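Side-chain contacts in terminase, large subunit (PDB 2WBN), which cuts the concatemeric viral genome with its nuclease domain, the part in this structure, while the complete protein also drives DNA into empty capsids by ATP hydrolysis: residues P63-R68 / I192-Y197; S105-A110 / F199-K204. All coordinates share one frame; numbering follows the deposited sequence.

Contact 1 of 2, residues P63-R68 / I192-Y197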
# COMPACT_ATOMS: atom_id res chain seq x y z
N PRO A 63 -7.15 9.58 -5.05
CA PRO A 63 -6.01 9.37 -5.93
C PRO A 63 -5.71 7.91 -6.22
O PRO A 63 -5.98 7.03 -5.40
CB PRO A 63 -4.84 9.96 -5.14
CG PRO A 63 -5.20 9.69 -3.72
CD PRO A 63 -6.72 9.77 -3.65
N LEU A 64 -5.07 7.69 -7.36
CA LEU A 64 -4.39 6.43 -7.59
C LEU A 64 -3.23 6.38 -6.58
O LEU A 64 -2.58 7.40 -6.33
CB LEU A 64 -3.88 6.35 -9.03
CG LEU A 64 -2.93 5.19 -9.40
CD1 LEU A 64 -3.17 4.84 -10.89
CD2 LEU A 64 -1.46 5.54 -9.15
N ALA A 65 -3.00 5.23 -5.97
CA ALA A 65 -1.90 5.04 -5.02
C ALA A 65 -1.19 3.71 -5.28
O ALA A 65 -1.80 2.63 -5.15
CB ALA A 65 -2.41 5.10 -3.60
N PHE A 66 0.05 3.81 -5.76
CA PHE A 66 0.95 2.68 -5.93
C PHE A 66 1.91 2.61 -4.74
O PHE A 66 2.51 3.63 -4.38
CB PHE A 66 1.77 2.84 -7.22
CG PHE A 66 2.88 1.83 -7.36
CD1 PHE A 66 2.61 0.55 -7.81
CD2 PHE A 66 4.18 2.17 -7.03
CE1 PHE A 66 3.63 -0.38 -7.94
CE2 PHE A 66 5.21 1.24 -7.15
CZ PHE A 66 4.93 -0.04 -7.60
N VAL A 67 2.06 1.43 -4.14
CA VAL A 67 3.03 1.25 -3.04
C VAL A 67 3.94 0.06 -3.33
O VAL A 67 3.50 -0.93 -3.93
CB VAL A 67 2.32 1.10 -1.66
CG1 VAL A 67 1.42 2.32 -1.39
CG2 VAL A 67 1.51 -0.25 -1.56
N ARG A 68 5.20 0.17 -2.90
CA ARG A 68 6.18 -0.90 -2.93
C ARG A 68 6.82 -1.02 -1.55
O ARG A 68 7.33 -0.04 -1.02
CB ARG A 68 7.24 -0.62 -3.99
CG ARG A 68 8.40 -1.62 -4.07
CD ARG A 68 9.48 -1.07 -5.02
NE ARG A 68 10.64 -1.96 -5.20
CZ ARG A 68 10.75 -2.94 -6.10
NH1 ARG A 68 9.76 -3.22 -6.93
NH2 ARG A 68 11.87 -3.67 -6.17
N ILE A 192 -2.91 3.02 2.42
CA ILE A 192 -3.20 1.92 3.35
C ILE A 192 -3.98 0.83 2.61
O ILE A 192 -3.67 -0.36 2.73
CB ILE A 192 -4.01 2.39 4.58
CG1 ILE A 192 -3.32 3.56 5.29
CG2 ILE A 192 -4.15 1.25 5.59
CD1 ILE A 192 -4.12 4.15 6.44
N ASP A 193 -4.98 1.23 1.84
CA ASP A 193 -5.68 0.29 0.94
C ASP A 193 -4.71 -0.41 0.01
O ASP A 193 -4.75 -1.63 -0.10
CB ASP A 193 -6.75 1.01 0.12
CG ASP A 193 -7.99 1.35 0.93
OD1 ASP A 193 -8.20 0.74 2.00
OD2 ASP A 193 -8.76 2.23 0.49
N ALA A 194 -3.84 0.34 -0.66
CA ALA A 194 -2.86 -0.25 -1.58
C ALA A 194 -1.94 -1.25 -0.88
O ALA A 194 -1.60 -2.28 -1.45
CB ALA A 194 -2.04 0.82 -2.27
N THR A 195 -1.53 -0.90 0.35
CA THR A 195 -0.74 -1.81 1.17
C THR A 195 -1.48 -3.11 1.55
O THR A 195 -0.92 -4.18 1.43
CB THR A 195 -0.27 -1.08 2.45
OG1 THR A 195 0.48 0.07 2.05
CG2 THR A 195 0.61 -2.00 3.32
N ARG A 196 -2.73 -3.02 1.99
CA ARG A 196 -3.55 -4.23 2.16
C ARG A 196 -3.53 -5.16 0.95
O ARG A 196 -3.32 -6.37 1.11
CB ARG A 196 -4.99 -3.88 2.41
CG ARG A 196 -5.38 -3.68 3.84
CD ARG A 196 -6.88 -3.94 3.92
NE ARG A 196 -7.58 -2.92 3.13
CZ ARG A 196 -8.32 -3.13 2.05
NH1 ARG A 196 -8.50 -4.35 1.54
NH2 ARG A 196 -8.88 -2.08 1.46
N TYR A 197 -3.79 -4.61 -0.24
CA TYR A 197 -3.77 -5.44 -1.45
C TYR A 197 -2.41 -6.09 -1.60
O TYR A 197 -2.32 -7.28 -1.84
CB TYR A 197 -4.05 -4.66 -2.74
CG TYR A 197 -5.21 -3.71 -2.71
CD1 TYR A 197 -6.37 -3.99 -1.99
CD2 TYR A 197 -5.17 -2.52 -3.45
CE1 TYR A 197 -7.44 -3.11 -1.99
CE2 TYR A 197 -6.20 -1.63 -3.43
CZ TYR A 197 -7.34 -1.93 -2.71
OH TYR A 197 -8.38 -1.05 -2.73

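Contact 2 of 2, residues S105-A110 / F199-K204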
# COMPACT_ATOMS: atom_id res chain seq x y z
N SER A 105 9.30 -6.11 -12.64
CA SER A 105 9.67 -7.50 -12.44
C SER A 105 9.07 -8.08 -11.16
O SER A 105 9.11 -9.29 -10.96
CB SER A 105 11.19 -7.65 -12.42
OG SER A 105 11.77 -6.73 -11.52
N ALA A 106 8.55 -7.23 -10.28
CA ALA A 106 7.83 -7.69 -9.10
C ALA A 106 6.34 -7.52 -9.34
O ALA A 106 5.89 -6.58 -10.01
CB ALA A 106 8.27 -6.91 -7.86
N ARG A 107 5.57 -8.45 -8.80
CA ARG A 107 4.13 -8.48 -8.99
C ARG A 107 3.43 -7.28 -8.37
O ARG A 107 3.81 -6.85 -7.29
CB ARG A 107 3.56 -9.74 -8.36
CG ARG A 107 2.08 -9.89 -8.55
CD ARG A 107 1.66 -11.30 -8.33
NE ARG A 107 1.82 -11.70 -6.94
CZ ARG A 107 1.60 -12.93 -6.49
NH1 ARG A 107 1.21 -13.90 -7.31
NH2 ARG A 107 1.78 -13.20 -5.20
N ILE A 108 2.39 -6.77 -9.05
CA ILE A 108 1.51 -5.73 -8.50
C ILE A 108 0.11 -6.32 -8.29
O ILE A 108 -0.50 -6.86 -9.24
CB ILE A 108 1.43 -4.49 -9.42
CG1 ILE A 108 2.83 -3.89 -9.65
CG2 ILE A 108 0.48 -3.42 -8.84
CD1 ILE A 108 2.90 -2.86 -10.77
N ILE A 109 -0.37 -6.29 -7.05
CA ILE A 109 -1.72 -6.69 -6.73
C ILE A 109 -2.55 -5.42 -6.74
O ILE A 109 -2.25 -4.46 -6.02
CB ILE A 109 -1.84 -7.45 -5.39
CG1 ILE A 109 -0.96 -8.71 -5.41
CG2 ILE A 109 -3.29 -7.89 -5.17
CD1 ILE A 109 -1.04 -9.59 -4.13
N ALA A 110 -3.59 -5.41 -7.58
CA ALA A 110 -4.35 -4.21 -7.83
C ALA A 110 -5.81 -4.32 -7.44
O ALA A 110 -6.46 -5.35 -7.61
CB ALA A 110 -4.24 -3.81 -9.31
N PHE A 199 -0.20 -7.04 0.45
CA PHE A 199 0.04 -8.12 1.41
C PHE A 199 -1.10 -9.13 1.58
O PHE A 199 -1.06 -9.95 2.50
CB PHE A 199 0.35 -7.52 2.77
CG PHE A 199 1.71 -6.94 2.85
CD1 PHE A 199 1.93 -5.60 2.57
CD2 PHE A 199 2.80 -7.76 3.12
CE1 PHE A 199 3.22 -5.07 2.62
CE2 PHE A 199 4.08 -7.22 3.16
CZ PHE A 199 4.28 -5.89 2.90
N GLU A 200 -2.09 -9.11 0.69
CA GLU A 200 -3.25 -10.00 0.87
C GLU A 200 -2.87 -11.49 0.90
O GLU A 200 -3.51 -12.26 1.61
CB GLU A 200 -4.36 -9.73 -0.16
CG GLU A 200 -4.03 -10.13 -1.59
CD GLU A 200 -5.27 -10.23 -2.48
OE1 GLU A 200 -6.34 -9.68 -2.15
OE2 GLU A 200 -5.16 -10.88 -3.53
N ARG A 201 -1.85 -11.89 0.15
CA ARG A 201 -1.45 -13.31 0.08
C ARG A 201 -0.58 -13.75 1.26
O ARG A 201 -0.25 -14.93 1.37
CB ARG A 201 -0.68 -13.63 -1.21
CG ARG A 201 -1.26 -13.07 -2.51
CD ARG A 201 -2.68 -13.54 -2.78
NE ARG A 201 -3.32 -12.76 -3.85
CZ ARG A 201 -3.08 -12.90 -5.15
NH1 ARG A 201 -2.21 -13.81 -5.59
NH2 ARG A 201 -3.72 -12.12 -6.03
N ASP A 202 -0.19 -12.82 2.12
CA ASP A 202 0.70 -13.15 3.23
C ASP A 202 -0.03 -13.32 4.55
O ASP A 202 0.60 -13.55 5.57
CB ASP A 202 1.77 -12.07 3.36
CG ASP A 202 2.68 -12.03 2.16
OD1 ASP A 202 2.58 -11.08 1.35
OD2 ASP A 202 3.52 -12.94 2.03
N MSE A 203 -1.36 -13.22 4.53
CA MSE A 203 -2.12 -13.13 5.77
C MSE A 203 -2.72 -14.48 6.19
O MSE A 203 -2.70 -15.44 5.42
CB MSE A 203 -3.20 -12.07 5.63
CG MSE A 203 -2.67 -10.76 5.11
SE MSE A 203 -4.10 -9.51 4.82
CE MSE A 203 -3.04 -7.92 4.35
N LYS A 204 -3.25 -14.50 7.42
CA LYS A 204 -3.62 -15.72 8.19
C LYS A 204 -2.48 -16.11 9.13
O LYS A 204 -1.68 -17.00 8.84
CB LYS A 204 -4.03 -16.92 7.32
CG LYS A 204 -5.29 -16.70 6.49
CD LYS A 204 -5.80 -17.99 5.88
CE LYS A 204 -7.01 -17.71 4.99
NZ LYS A 204 -7.66 -18.97 4.51

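Contact 1 of 2, residues P63-R68 / I192-Y197
Ala194 sets its methyl group between Ala65 and Val67, two strand residues whose side chains leave the same face of the sheet. Its CB rests 3.4 Å from the backbone O of Ala65 and 3.8 Å from CG2 of Val67. So small a side chain suits the place, because it lets the helix backbone come down close to the strand: the two short axes approach to 7.6 Å and cross at -50°. Val67 answers with both branches. With chi1 at -57°, CG1 stands anti to the carbonyl carbon and lies alongside the Ala194 methyl, while CG2 falls between the backbone N and the carbonyl carbon and reaches past that methyl to the helix backbone, 3.6 Å from Thr195 N. Thr195 turns OG1 toward the same CG2; this hydroxyl bonds to Thr191 O one helical turn back, which satisfies a buried polar atom beside an apolar branch. The same helical turn carries the manganese ligand Asp193, whose OD1 forms a salt bridge with Arg196 NH2 at 3.0 Å. That N-H arrives from above the carboxylate plane, although OD1 lies nearly in the guanidinium plane. Strand 64-72 runs between strands 51-56 and 77-86, with helix 190-198 packed on the Ala65 and Val67 side and helix 91-100 meeting Leu64 and Phe66 on the other, the layered architecture of an RNase H-like nuclease.

Contact 2 of 2, residues S105-A110 / F199-K204
Ile109 lays its CD1 methyl over one face of the Arg201 guanidinium, toward the rim, and meets the same side chain lower down, with CD1 3.8 Å from Arg201 CG. An arginine serves well here, since its methylenes and flat guanidinium face accept an apolar neighbour while its N-H groups bond around the edge. Ile109 uses its other branch on Glu200: CG2 stands anti to the backbone N and comes within 3.9 Å of Glu200 OE2. That oxygen also links Glu200 to the next residue, Arg201, in a salt bridge. Arg201 NE donates to it at 2.6 Å, almost straight at 166° and within the guanidinium plane, approaching on the anti side of the carboxylate; a weak bond from NH2 of the same arginine adds to this. The bend of Arg201 at chi2 (-59°) folds its chain back toward the Glu200 carboxylate. Both Glu200 oxygens also accept backbone N-H groups, OE2 from Lys134 and OE1 from Lys135, tying the carboxylate to the loop after strand 130-132.

At the more open side, Arg107 presents a face of its guanidinium to Arg201 NH1, with the planes 58° apart and the NH1 atoms of the two residues 3.8 Å from each other. Glu131 bridges the pair, through a salt bridge to Arg201 NH2 and a weaker, long ion pair with Arg107 NH1. The negative charges of Glu131 and Glu200 would probably offset part of the cost of bringing two arginines together.

Both contacts join the central sheet to one continuous piece of chain: helix 190-198 lies over strand 64-72 in contact 1, and the tail that follows it passes over strand 108-110 in contact 2. Their centres are 11 Å apart, and they touch where Ile109 CD1 of contact 2 lies 3.5 Å from Tyr197 O of contact 1. On the opposite face of the sheet, Phe66 CE1 meets Ile108 CD1 at 3.8 Å. Contact 1 lies nearer the two-manganese nuclease site: it contains the ligand Asp193, and the Ala194 side chain is about 4 Å from that of Asp56, whereas the Ile109 side chain is about 8 Å from that of Asp111.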